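Local structure of acetylcholine-binding protein (Bulinus truncatus, 2BJ0) at residues K32-V37 with V49-A54; Q45-L50 with R117-C122; E95-D100 with V113-V118. The protein probably binds acetylcholine at the subunit interfaces of a soluble pentamer that resembles the ligand-binding domain of nicotinic acetylcholine receptors. All coordinates share one frame; numbering follows the deposited sequence.

Interaction 1 (K32-V37 with V49-A54); sequences KLMNIV and VLWTQA
M34 reaches the indole of W51 through a side chain folded on itself: CG lies beside the backbone N (chi1 -54°), and two further bends, at chi2 and chi3, lay the thioether back over the ring. W51 meets it with its own CG anti to the carbonyl carbon (chi1 -58°), which sets the ring on the face of the sheet where M34 folds over it. The result is a Met-aromatic contact. M34 SD sits over the face, 3.8 Å from the centroid of the five-membered ring of W51, while CG adds a CH-pi approach at its NE1 side and CE runs on to W51 CZ2. Methionine suits the place because its polarisable sulfur and unbranched, flexible chain can lie along a flat ring.

These two strands, 25-40 and 45-57, form a beta hairpin in the ligand-binding domain of the Cys-loop receptor family. K32 and W51 are a hydrogen-bonded antiparallel pair, with K32 N to W51 O at 2.9 Å and W51 N returning a bond to K32 O. L33 and L50 make the next, non-hydrogen-bonded pair. Beyond them M34 and N35 both face V49, a classic beta bulge: M34 N donates to V49 O at 2.8 Å, and V49 N donates to N35 O. The extra residue turns M34 toward the partner strand, where its CB packs against V49 CG1 at 3.9 Å.

The aliphatic part of K32 crosses Q53, with CG 3.5 Å from Q53 OE1, while its ammonium goes on to salt bridges with E163 and E156. Q53 NE2 also bonds to E156, which thus takes a donor from each strand. On the same sheet face, W51 meets W142 of a neighbouring subunit edge-to-face, and L33 and L50 point to the other face, against strand 190-202.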
ATOM      1  N   LYS A  32      -8.643  24.363   4.979  1.00 27.25           N
ATOM      2  CA  LYS A  32      -7.948  25.207   4.042  1.00 27.17           C
ATOM      3  C   LYS A  32      -8.015  24.519   2.684  1.00 27.11           C
ATOM      4  O   LYS A  32      -7.416  23.442   2.497  1.00 26.54           O
ATOM      5  CB  LYS A  32      -6.478  25.395   4.455  1.00 27.42           C
ATOM      6  CG  LYS A  32      -6.264  26.071   5.820  1.00 28.96           C
ATOM      7  CD  LYS A  32      -6.452  27.577   5.679  1.00 31.70           C
ATOM      8  CE  LYS A  32      -6.838  28.172   6.989  1.00 35.16           C
ATOM      9  NZ  LYS A  32      -7.072  29.639   6.863  1.00 35.58           N
ATOM     10  N   LEU A  33      -8.723  25.130   1.735  1.00 26.33           N
ATOM     11  CA  LEU A  33      -8.720  24.644   0.375  1.00 26.69           C
ATOM     12  C   LEU A  33      -7.478  25.211  -0.296  1.00 26.70           C
ATOM     13  O   LEU A  33      -7.388  26.410  -0.482  1.00 26.87           O
ATOM     14  CB  LEU A  33     -10.024  24.993  -0.376  1.00 26.50           C
ATOM     15  CG  LEU A  33     -10.164  24.535  -1.837  1.00 28.42           C
ATOM     16  CD1 LEU A  33     -10.102  23.006  -1.938  1.00 27.93           C
ATOM     17  CD2 LEU A  33     -11.464  25.018  -2.473  1.00 28.13           C
ATOM     18  N   MET A  34      -6.516  24.329  -0.608  1.00 25.33           N
ATOM     19  CA  MET A  34      -5.192  24.729  -1.101  1.00 24.27           C
ATOM     20  C   MET A  34      -5.081  24.823  -2.617  1.00 24.02           C
ATOM     21  O   MET A  34      -4.359  25.680  -3.151  1.00 23.30           O
ATOM     22  CB  MET A  34      -4.127  23.749  -0.591  1.00 24.23           C
ATOM     23  CG  MET A  34      -4.119  23.568   0.920  1.00 25.71           C
ATOM     24  SD  MET A  34      -3.690  25.073   1.813  1.00 29.77           S
ATOM     25  CE  MET A  34      -1.977  25.284   1.323  1.00 27.24           C
ATOM     26  N   ASN A  35      -5.763  23.917  -3.298  1.00 24.16           N
ATOM     27  CA  ASN A  35      -5.641  23.812  -4.714  1.00 24.23           C
ATOM     28  C   ASN A  35      -6.807  22.946  -5.262  1.00 24.52           C
ATOM     29  O   ASN A  35      -7.342  22.112  -4.549  1.00 24.66           O
ATOM     30  CB  ASN A  35      -4.314  23.159  -5.063  1.00 24.94           C
ATOM     31  CG  ASN A  35      -3.827  23.422  -6.461  1.00 26.78           C
ATOM     32  OD1 ASN A  35      -4.537  24.003  -7.279  1.00 27.23           O
ATOM     33  ND2 ASN A  35      -2.594  23.012  -6.750  1.00 29.64           N
ATOM     34  N   ILE A  36      -7.167  23.161  -6.486  1.00 25.01           N
ATOM     35  CA  ILE A  36      -8.125  22.320  -7.206  1.00 25.18           C
ATOM     36  C   ILE A  36      -7.229  21.709  -8.240  1.00 25.80           C
ATOM     37  O   ILE A  36      -6.785  22.408  -9.144  1.00 26.70           O
ATOM     38  CB  ILE A  36      -9.263  23.091  -7.835  1.00 24.98           C
ATOM     39  CG1 ILE A  36     -10.231  23.625  -6.765  1.00 26.13           C
ATOM     40  CG2 ILE A  36     -10.002  22.211  -8.827  1.00 26.85           C
ATOM     41  CD1 ILE A  36     -11.366  24.441  -7.341  1.00 27.82           C
ATOM     42  N   VAL A  37      -6.922  20.407  -8.124  1.00 26.09           N
ATOM     43  CA  VAL A  37      -5.919  19.768  -9.031  1.00 26.00           C
ATOM     44  C   VAL A  37      -6.467  19.023 -10.255  1.00 27.75           C
ATOM     45  O   VAL A  37      -5.711  18.742 -11.192  1.00 27.62           O
ATOM     46  CB  VAL A  37      -4.942  18.905  -8.212  1.00 25.22           C
ATOM     47  CG1 VAL A  37      -4.086  19.788  -7.325  1.00 24.54           C
ATOM     48  CG2 VAL A  37      -5.688  17.883  -7.379  1.00 24.56           C
ATOM     49  N   VAL A  49      -6.787  19.720  -3.123  1.00 23.66           N
ATOM     50  CA  VAL A  49      -5.955  19.579  -1.926  1.00 22.95           C
ATOM     51  C   VAL A  49      -6.565  20.386  -0.782  1.00 23.68           C
ATOM     52  O   VAL A  49      -6.847  21.581  -0.923  1.00 23.38           O
ATOM     53  CB  VAL A  49      -4.520  19.999  -2.189  1.00 24.07           C
ATOM     54  CG1 VAL A  49      -3.667  19.899  -0.904  1.00 25.47           C
ATOM     55  CG2 VAL A  49      -3.926  19.113  -3.277  1.00 20.61           C
ATOM     56  N   LEU A  50      -6.723  19.722   0.355  1.00 24.86           N
ATOM     57  CA  LEU A  50      -7.460  20.253   1.491  1.00 24.83           C
ATOM     58  C   LEU A  50      -6.685  19.941   2.771  1.00 25.54           C
ATOM     59  O   LEU A  50      -6.315  18.775   3.014  1.00 25.88           O
ATOM     60  CB  LEU A  50      -8.837  19.578   1.521  1.00 25.53           C
ATOM     61  CG  LEU A  50      -9.872  19.961   2.588  1.00 24.09           C
ATOM     62  CD1 LEU A  50     -10.449  21.378   2.331  1.00 24.32           C
ATOM     63  CD2 LEU A  50     -10.998  18.930   2.662  1.00 23.30           C
ATOM     64  N   TRP A  51      -6.395  20.965   3.581  1.00 24.63           N
ATOM     65  CA  TRP A  51      -5.996  20.716   4.964  1.00 24.57           C
ATOM     66  C   TRP A  51      -7.230  20.734   5.834  1.00 25.62           C
ATOM     67  O   TRP A  51      -8.049  21.638   5.695  1.00 25.62           O
ATOM     68  CB  TRP A  51      -5.060  21.805   5.475  1.00 24.28           C
ATOM     69  CG  TRP A  51      -3.811  22.011   4.706  1.00 23.70           C
ATOM     70  CD1 TRP A  51      -3.345  21.282   3.615  1.00 24.24           C
ATOM     71  CD2 TRP A  51      -2.817  23.003   4.973  1.00 23.72           C
ATOM     72  NE1 TRP A  51      -2.120  21.774   3.216  1.00 23.87           N
ATOM     73  CE2 TRP A  51      -1.771  22.824   4.026  1.00 24.05           C
ATOM     74  CE3 TRP A  51      -2.697  24.038   5.920  1.00 25.77           C
ATOM     75  CZ2 TRP A  51      -0.645  23.644   3.994  1.00 22.98           C
ATOM     76  CZ3 TRP A  51      -1.553  24.851   5.887  1.00 25.61           C
ATOM     77  CH2 TRP A  51      -0.552  24.637   4.937  1.00 26.45           C
ATOM     78  N   THR A  52      -7.355  19.732   6.703  1.00 25.91           N
ATOM     79  CA  THR A  52      -8.392  19.631   7.718  1.00 26.31           C
ATOM     80  C   THR A  52      -7.702  19.939   9.014  1.00 27.31           C
ATOM     81  O   THR A  52      -6.744  19.275   9.349  1.00 27.47           O
ATOM     82  CB  THR A  52      -8.971  18.197   7.805  1.00 25.91           C
ATOM     83  OG1 THR A  52      -9.803  17.957   6.669  1.00 26.31           O
ATOM     84  CG2 THR A  52      -9.985  18.068   8.979  1.00 25.89           C
ATOM     85  N   GLN A  53      -8.166  20.955   9.737  1.00 26.38           N
ATOM     86  CA  GLN A  53      -7.532  21.315  10.987  1.00 28.03           C
ATOM     87  C   GLN A  53      -8.443  20.875  12.093  1.00 27.94           C
ATOM     88  O   GLN A  53      -9.446  21.530  12.342  1.00 26.66           O
ATOM     89  CB  GLN A  53      -7.286  22.835  11.069  1.00 27.75           C
ATOM     90  CG  GLN A  53      -6.644  23.434   9.827  1.00 29.57           C
ATOM     91  CD  GLN A  53      -6.413  24.948   9.900  1.00 31.70           C
ATOM     92  OE1 GLN A  53      -5.566  25.464   9.185  1.00 36.81           O
ATOM     93  NE2 GLN A  53      -7.161  25.650  10.758  1.00 36.29           N
ATOM     94  N   ALA A  54      -8.117  19.755  12.738  1.00 27.53           N
ATOM     95  CA  ALA A  54      -8.986  19.180  13.743  1.00 28.03           C
ATOM     96  C   ALA A  54      -8.397  19.358  15.135  1.00 28.88           C
ATOM     97  O   ALA A  54      -7.225  19.035  15.360  1.00 28.72           O
ATOM     98  CB  ALA A  54      -9.213  17.691  13.472  1.00 27.25           C
TER

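Interaction 2 (Q45-L50 with R117-C122); sequences QVEVVL and RVRFTC
The guanidinium groups of R117 and R119 both receive the carboxylate of E47 at an edge. R119 lies nearly coplanar with it, 12° between planes, and grips OE2 side-on: NE donates at 2.7 Å to the anti lone pair of E47 OE2, and NH2 comes nearly along the C-O axis. R117 stands steeply to the carboxylate, 76° apart, and its NH1 reaches E47 OE1 on the syn side at 3.0 Å. The F120 ring carries V46 O over one face and V48 CG1 at its edge.

Strands 45-57 and 109-121 pair antiparallel in the beta sandwich of the ligand-binding domain, their side chains alternating as in any extended strand: E47 between the arginines on a mainly polar face, V46, V48, V118 and F120 on an apolar one, whose beta-branched valines suit extended backbone. V46 CG1 touches F120 CZ at 3.7 Å, because chi1 of 58° swings the F120 ring back. V46 CG2 meets CB of C122, whose disulfide to C135 is consistent with the family's signature Cys loop.

A glutamine at E47 would probably leave R119 without its carboxylate mate and R117 with E95 as its remaining acid. Backbone V46 N bonds F120 O at 2.9 Å.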
ATOM      1  N   GLN A  45     -15.985  15.238 -12.239  1.00 25.67           N
ATOM      2  CA  GLN A  45     -15.240  14.922 -11.037  1.00 25.06           C
ATOM      3  C   GLN A  45     -14.192  15.989 -10.763  1.00 24.58           C
ATOM      4  O   GLN A  45     -13.565  16.527 -11.690  1.00 24.42           O
ATOM      5  CB  GLN A  45     -14.579  13.533 -11.154  1.00 25.50           C
ATOM      6  CG  GLN A  45     -15.610  12.419 -11.269  1.00 24.97           C
ATOM      7  CD  GLN A  45     -14.986  11.047 -11.546  1.00 26.11           C
ATOM      8  OE1 GLN A  45     -13.772  10.894 -11.468  1.00 26.10           O
ATOM      9  NE2 GLN A  45     -15.831  10.055 -11.876  1.00 27.41           N
ATOM     10  N   VAL A  46     -13.996  16.263  -9.475  1.00 24.12           N
ATOM     11  CA  VAL A  46     -13.101  17.327  -8.973  1.00 23.89           C
ATOM     12  C   VAL A  46     -12.200  16.733  -7.918  1.00 25.10           C
ATOM     13  O   VAL A  46     -12.659  15.903  -7.128  1.00 26.41           O
ATOM     14  CB  VAL A  46     -13.929  18.485  -8.333  1.00 22.86           C
ATOM     15  CG1 VAL A  46     -13.026  19.463  -7.610  1.00 22.90           C
ATOM     16  CG2 VAL A  46     -14.703  19.215  -9.443  1.00 23.00           C
ATOM     17  N   GLU A  47     -10.922  17.111  -7.940  1.00 25.19           N
ATOM     18  CA  GLU A  47      -9.942  16.696  -6.931  1.00 25.26           C
ATOM     19  C   GLU A  47      -9.365  17.979  -6.388  1.00 22.92           C
ATOM     20  O   GLU A  47      -8.968  18.854  -7.139  1.00 22.05           O
ATOM     21  CB  GLU A  47      -8.763  15.879  -7.528  1.00 24.84           C
ATOM     22  CG  GLU A  47      -9.047  14.473  -8.003  1.00 27.32           C
ATOM     23  CD  GLU A  47      -7.764  13.627  -8.132  1.00 29.80           C
ATOM     24  OE1 GLU A  47      -6.644  14.190  -8.235  1.00 32.55           O
ATOM     25  OE2 GLU A  47      -7.872  12.379  -8.109  1.00 35.81           O
ATOM     26  N   VAL A  48      -9.323  18.073  -5.071  1.00 23.44           N
ATOM     27  CA  VAL A  48      -8.806  19.233  -4.382  1.00 23.38           C
ATOM     28  C   VAL A  48      -7.681  18.790  -3.460  1.00 23.43           C
ATOM     29  O   VAL A  48      -7.615  17.631  -3.078  1.00 22.65           O
ATOM     30  CB  VAL A  48      -9.920  19.929  -3.510  1.00 23.51           C
ATOM     31  CG1 VAL A  48     -11.074  20.403  -4.369  1.00 24.16           C
ATOM     32  CG2 VAL A  48     -10.410  19.017  -2.416  1.00 24.43           C
ATOM     33  N   VAL A  49      -6.787  19.720  -3.123  1.00 23.66           N
ATOM     34  CA  VAL A  49      -5.955  19.579  -1.926  1.00 22.95           C
ATOM     35  C   VAL A  49      -6.565  20.386  -0.782  1.00 23.68           C
ATOM     36  O   VAL A  49      -6.847  21.581  -0.923  1.00 23.38           O
ATOM     37  CB  VAL A  49      -4.520  19.999  -2.189  1.00 24.07           C
ATOM     38  CG1 VAL A  49      -3.667  19.899  -0.904  1.00 25.47           C
ATOM     39  CG2 VAL A  49      -3.926  19.113  -3.277  1.00 20.61           C
ATOM     40  N   LEU A  50      -6.723  19.722   0.355  1.00 24.86           N
ATOM     41  CA  LEU A  50      -7.460  20.253   1.491  1.00 24.83           C
ATOM     42  C   LEU A  50      -6.685  19.941   2.771  1.00 25.54           C
ATOM     43  O   LEU A  50      -6.315  18.775   3.014  1.00 25.88           O
ATOM     44  CB  LEU A  50      -8.837  19.578   1.521  1.00 25.53           C
ATOM     45  CG  LEU A  50      -9.872  19.961   2.588  1.00 24.09           C
ATOM     46  CD1 LEU A  50     -10.449  21.378   2.331  1.00 24.32           C
ATOM     47  CD2 LEU A  50     -10.998  18.930   2.662  1.00 23.30           C
ATOM     48  N   ARG A 117      -5.495  14.822  -0.572  1.00 24.80           N
ATOM     49  CA  ARG A 117      -6.062  14.969  -1.905  1.00 26.26           C
ATOM     50  C   ARG A 117      -7.347  14.155  -1.954  1.00 25.89           C
ATOM     51  O   ARG A 117      -7.299  12.934  -1.790  1.00 26.48           O
ATOM     52  CB  ARG A 117      -5.084  14.478  -2.999  1.00 25.22           C
ATOM     53  CG  ARG A 117      -5.731  14.601  -4.367  1.00 26.32           C
ATOM     54  CD  ARG A 117      -4.838  14.327  -5.583  1.00 29.06           C
ATOM     55  NE  ARG A 117      -4.012  13.134  -5.441  1.00 32.21           N
ATOM     56  CZ  ARG A 117      -3.798  12.254  -6.408  1.00 35.37           C
ATOM     57  NH1 ARG A 117      -4.392  12.385  -7.591  1.00 37.20           N
ATOM     58  NH2 ARG A 117      -3.012  11.217  -6.180  1.00 36.72           N
ATOM     59  N   VAL A 118      -8.476  14.843  -2.195  1.00 25.56           N
ATOM     60  CA  VAL A 118      -9.834  14.304  -2.106  1.00 25.04           C
ATOM     61  C   VAL A 118     -10.586  14.453  -3.440  1.00 24.56           C
ATOM     62  O   VAL A 118     -10.629  15.539  -4.013  1.00 23.93           O
ATOM     63  CB  VAL A 118     -10.667  15.055  -1.005  1.00 25.66           C
ATOM     64  CG1 VAL A 118     -11.968  14.330  -0.730  1.00 26.98           C
ATOM     65  CG2 VAL A 118      -9.898  15.114   0.295  1.00 26.07           C
ATOM     66  N   ARG A 119     -11.212  13.368  -3.892  1.00 24.04           N
ATOM     67  CA  ARG A 119     -11.917  13.329  -5.154  1.00 24.59           C
ATOM     68  C   ARG A 119     -13.402  13.109  -4.926  1.00 23.71           C
ATOM     69  O   ARG A 119     -13.796  12.295  -4.099  1.00 22.72           O
ATOM     70  CB  ARG A 119     -11.366  12.182  -6.033  1.00 23.57           C
ATOM     71  CG  ARG A 119     -11.867  12.198  -7.511  1.00 25.50           C
ATOM     72  CD  ARG A 119     -11.510  10.880  -8.281  1.00 26.95           C
ATOM     73  NE  ARG A 119     -10.055  10.744  -8.375  1.00 32.81           N
ATOM     74  CZ  ARG A 119      -9.388   9.611  -8.650  1.00 36.67           C
ATOM     75  NH1 ARG A 119     -10.038   8.464  -8.847  1.00 37.74           N
ATOM     76  NH2 ARG A 119      -8.051   9.634  -8.702  1.00 34.58           N
ATOM     77  N   PHE A 120     -14.229  13.798  -5.710  1.00 24.71           N
ATOM     78  CA  PHE A 120     -15.684  13.713  -5.538  1.00 25.17           C
ATOM     79  C   PHE A 120     -16.393  14.190  -6.799  1.00 25.48           C
ATOM     80  O   PHE A 120     -15.773  14.800  -7.641  1.00 24.92           O
ATOM     81  CB  PHE A 120     -16.107  14.526  -4.309  1.00 26.20           C
ATOM     82  CG  PHE A 120     -15.717  15.964  -4.385  1.00 28.52           C
ATOM     83  CD1 PHE A 120     -16.577  16.903  -4.985  1.00 30.82           C
ATOM     84  CD2 PHE A 120     -14.494  16.388  -3.880  1.00 28.24           C
ATOM     85  CE1 PHE A 120     -16.220  18.254  -5.085  1.00 32.51           C
ATOM     86  CE2 PHE A 120     -14.124  17.723  -3.979  1.00 31.48           C
ATOM     87  CZ  PHE A 120     -14.993  18.666  -4.576  1.00 31.12           C
ATOM     88  N   THR A 121     -17.685  13.879  -6.956  1.00 26.19           N
ATOM     89  CA  THR A 121     -18.391  14.302  -8.159  1.00 27.55           C
ATOM     90  C   THR A 121     -19.043  15.652  -7.949  1.00 28.68           C
ATOM     91  O   THR A 121     -19.420  16.001  -6.838  1.00 27.60           O
ATOM     92  CB  THR A 121     -19.462  13.268  -8.644  1.00 28.13           C
ATOM     93  OG1 THR A 121     -20.504  13.181  -7.684  1.00 30.67           O
ATOM     94  CG2 THR A 121     -18.918  11.879  -8.605  1.00 26.59           C
ATOM     95  N   CYS A 122     -19.171  16.391  -9.049  1.00 30.45           N
ATOM     96  CA  CYS A 122     -19.682  17.725  -9.056  1.00 31.05           C
ATOM     97  C   CYS A 122     -20.173  17.934 -10.471  1.00 30.61           C
ATOM     98  O   CYS A 122     -19.506  17.515 -11.414  1.00 29.79           O
ATOM     99  CB  CYS A 122     -18.547  18.727  -8.761  1.00 32.43           C
ATOM    100  SG  CYS A 122     -19.143  20.439  -8.454  1.00 34.81           S
TER

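Interaction 3 (E95-D100 with V113-V118); sequences ELLSAD and VPSQRV
E95 OE1 takes a nearly straight bond from R117 NH2 at 3.0 Å, with 176° at the hydrogen. The oxygen lies in the guanidinium plane, but the nitrogen approaches it from above the carboxylate plane. The extended chain of E95 brings its carboxylate level with the guanidinium of R117, whose chain bends at chi3. S98 OG accepts from S115 N at 3.0 Å; chi1 of 52° sets this hydroxyl between its own backbone N and carbonyl carbon. Serine suits the site because its short side chain can stand in for a backbone acceptor where the strand has ended.

Behind these groups lies a short antiparallel ladder. E95 and R117 exchange two backbone bonds, and L97 N donates to S115 O at 2.7 Å. L96 CD1 rests on P114 CB at 3.8 Å, while L97 CD1 lies against R117 and S115. A water is hydrogen-bonded to S98 OG.

Strand 95-96 runs along strand 109-121 at the side facing a neighbouring subunit: E95 OE1 accepts from A93 N of that subunit, and V113 O from its W142 NE1. The glutamate is therefore shared between its own sheet and the interface, which probably favours the ionised carboxylate.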
ATOM      1  N   GLU A  95      -5.975  10.791  -0.200  1.00 24.26           N
ATOM      2  CA  GLU A  95      -4.573  10.457  -0.127  1.00 24.89           C
ATOM      3  C   GLU A  95      -3.920  11.441   0.806  1.00 24.90           C
ATOM      4  O   GLU A  95      -4.044  12.668   0.625  1.00 23.62           O
ATOM      5  CB  GLU A  95      -3.937  10.525  -1.512  1.00 26.04           C
ATOM      6  CG  GLU A  95      -2.478  10.092  -1.508  1.00 29.60           C
ATOM      7  CD  GLU A  95      -1.923   9.931  -2.900  1.00 37.66           C
ATOM      8  OE1 GLU A  95      -1.619  10.942  -3.542  1.00 39.56           O
ATOM      9  OE2 GLU A  95      -1.795   8.769  -3.361  1.00 44.88           O
ATOM     10  N   LEU A  96      -3.274  10.911   1.841  1.00 24.79           N
ATOM     11  CA  LEU A  96      -2.558  11.737   2.785  1.00 24.30           C
ATOM     12  C   LEU A  96      -1.250  12.244   2.195  1.00 24.94           C
ATOM     13  O   LEU A  96      -0.434  11.455   1.642  1.00 23.86           O
ATOM     14  CB  LEU A  96      -2.329  10.974   4.090  1.00 25.12           C
ATOM     15  CG  LEU A  96      -1.553  11.667   5.201  1.00 25.35           C
ATOM     16  CD1 LEU A  96      -2.416  12.756   5.814  1.00 24.05           C
ATOM     17  CD2 LEU A  96      -1.156  10.610   6.258  1.00 24.15           C
ATOM     18  N   LEU A  97      -1.044  13.559   2.319  1.00 22.90           N
ATOM     19  CA  LEU A  97       0.083  14.247   1.692  1.00 24.08           C
ATOM     20  C   LEU A  97       1.123  14.805   2.671  1.00 24.82           C
ATOM     21  O   LEU A  97       2.144  15.383   2.265  1.00 26.25           O
ATOM     22  CB  LEU A  97      -0.459  15.378   0.805  1.00 23.62           C
ATOM     23  CG  LEU A  97      -1.591  15.101  -0.189  1.00 21.50           C
ATOM     24  CD1 LEU A  97      -2.099  16.431  -0.802  1.00 18.44           C
ATOM     25  CD2 LEU A  97      -1.074  14.205  -1.288  1.00 23.47           C
ATOM     26  N   SER A  98       0.887  14.646   3.960  1.00 24.61           N
ATOM     27  CA  SER A  98       1.746  15.258   4.980  1.00 25.60           C
ATOM     28  C   SER A  98       2.068  14.167   6.013  1.00 26.59           C
ATOM     29  O   SER A  98       1.447  13.109   5.993  1.00 26.91           O
ATOM     30  CB  SER A  98       0.967  16.375   5.671  1.00 25.49           C
ATOM     31  OG  SER A  98      -0.275  15.861   6.120  1.00 25.03           O
ATOM     32  N   ALA A  99       3.002  14.436   6.925  1.00 28.06           N
ATOM     33  CA  ALA A  99       3.381  13.494   7.982  1.00 29.33           C
ATOM     34  C   ALA A  99       2.210  13.262   8.937  1.00 30.45           C
ATOM     35  O   ALA A  99       1.504  14.195   9.291  1.00 31.10           O
ATOM     36  CB  ALA A  99       4.564  14.036   8.744  1.00 29.83           C
ATOM     37  N   ASP A 100       1.999  12.017   9.353  1.00 30.12           N
ATOM     38  CA  ASP A 100       0.813  11.687  10.154  1.00 29.91           C
ATOM     39  C   ASP A 100       1.096  11.760  11.650  1.00 28.71           C
ATOM     40  O   ASP A 100       1.337  10.742  12.304  1.00 27.72           O
ATOM     41  CB  ASP A 100       0.281  10.308   9.762  1.00 30.80           C
ATOM     42  CG  ASP A 100      -1.225  10.223   9.827  1.00 33.57           C
ATOM     43  OD1 ASP A 100      -1.890  11.276  10.012  1.00 36.55           O
ATOM     44  OD2 ASP A 100      -1.833   9.139   9.698  1.00 35.44           O
ATOM     45  N   VAL A 113      -3.616  18.116  11.715  1.00 25.09           N
ATOM     46  CA  VAL A 113      -3.817  18.828  10.466  1.00 23.95           C
ATOM     47  C   VAL A 113      -3.317  17.968   9.335  1.00 24.17           C
ATOM     48  O   VAL A 113      -2.226  18.179   8.860  1.00 23.52           O
ATOM     49  CB  VAL A 113      -3.085  20.199  10.424  1.00 23.81           C
ATOM     50  CG1 VAL A 113      -3.471  20.981   9.132  1.00 24.04           C
ATOM     51  CG2 VAL A 113      -3.414  21.041  11.652  1.00 22.18           C
ATOM     52  N   PRO A 114      -4.122  17.013   8.894  1.00 24.32           N
ATOM     53  CA  PRO A 114      -3.783  16.257   7.701  1.00 24.16           C
ATOM     54  C   PRO A 114      -3.954  17.073   6.385  1.00 23.93           C
ATOM     55  O   PRO A 114      -4.976  17.725   6.207  1.00 24.17           O
ATOM     56  CB  PRO A 114      -4.774  15.070   7.733  1.00 24.30           C
ATOM     57  CG  PRO A 114      -5.915  15.482   8.602  1.00 25.02           C
ATOM     58  CD  PRO A 114      -5.404  16.585   9.500  1.00 23.15           C
ATOM     59  N   SER A 115      -2.965  17.049   5.488  1.00 22.77           N
ATOM     60  CA  SER A 115      -3.214  17.517   4.134  1.00 21.96           C
ATOM     61  C   SER A 115      -3.630  16.328   3.265  1.00 23.26           C
ATOM     62  O   SER A 115      -2.846  15.332   3.172  1.00 22.36           O
ATOM     63  CB  SER A 115      -1.978  18.206   3.566  1.00 20.92           C
ATOM     64  OG  SER A 115      -2.257  18.680   2.240  1.00 22.15           O
ATOM     65  N   GLN A 116      -4.809  16.388   2.622  1.00 22.40           N
ATOM     66  CA  GLN A 116      -5.263  15.252   1.771  1.00 23.07           C
ATOM     67  C   GLN A 116      -5.756  15.676   0.407  1.00 24.53           C
ATOM     68  O   GLN A 116      -6.371  16.746   0.250  1.00 24.95           O
ATOM     69  CB  GLN A 116      -6.377  14.435   2.440  1.00 23.05           C
ATOM     70  CG  GLN A 116      -6.073  13.968   3.890  1.00 22.61           C
ATOM     71  CD  GLN A 116      -7.325  13.592   4.630  1.00 25.51           C
ATOM     72  OE1 GLN A 116      -8.093  14.471   5.109  1.00 24.27           O
ATOM     73  NE2 GLN A 116      -7.570  12.321   4.722  1.00 21.82           N
ATOM     74  N   ARG A 117      -5.495  14.822  -0.572  1.00 24.80           N
ATOM     75  CA  ARG A 117      -6.062  14.969  -1.905  1.00 26.26           C
ATOM     76  C   ARG A 117      -7.347  14.155  -1.954  1.00 25.89           C
ATOM     77  O   ARG A 117      -7.299  12.934  -1.790  1.00 26.48           O
ATOM     78  CB  ARG A 117      -5.084  14.478  -2.999  1.00 25.22           C
ATOM     79  CG  ARG A 117      -5.731  14.601  -4.367  1.00 26.32           C
ATOM     80  CD  ARG A 117      -4.838  14.327  -5.583  1.00 29.06           C
ATOM     81  NE  ARG A 117      -4.012  13.134  -5.441  1.00 32.21           N
ATOM     82  CZ  ARG A 117      -3.798  12.254  -6.408  1.00 35.37           C
ATOM     83  NH1 ARG A 117      -4.392  12.385  -7.591  1.00 37.20           N
ATOM     84  NH2 ARG A 117      -3.012  11.217  -6.180  1.00 36.72           N
ATOM     85  N   VAL A 118      -8.476  14.843  -2.195  1.00 25.56           N
ATOM     86  CA  VAL A 118      -9.834  14.304  -2.106  1.00 25.04           C
ATOM     87  C   VAL A 118     -10.586  14.453  -3.440  1.00 24.56           C
ATOM     88  O   VAL A 118     -10.629  15.539  -4.013  1.00 23.93           O
ATOM     89  CB  VAL A 118     -10.667  15.055  -1.005  1.00 25.66           C
ATOM     90  CG1 VAL A 118     -11.968  14.330  -0.730  1.00 26.98           C
ATOM     91  CG2 VAL A 118      -9.898  15.114   0.295  1.00 26.07           C
TER
HETATM   92  O   HOH W   1      -0.837  15.015   8.723  1.00 43.48           O

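Overall arrangement
All three interactions belong to one sheet: interactions 1 and 2 share V49 and L50 on strand 45-57, and interactions 2 and 3 share R117 and V118 on strand 109-121, so the central strands are gripped from both sides. Interactions 1 and 2 are largely buried, whereas interaction 3 is only partly so. Their chemistry differs accordingly. Interaction 1 combines a bulge with sulfur-aromatic packing, interaction 2 separates ion pairs from an apolar face, and interaction 3 combines an ion pair with a serine hydroxyl standing in where regular strand pairing ends. R117 links the last two, since its guanidinium serves both E47 and E95. All three touch a neighbouring subunit.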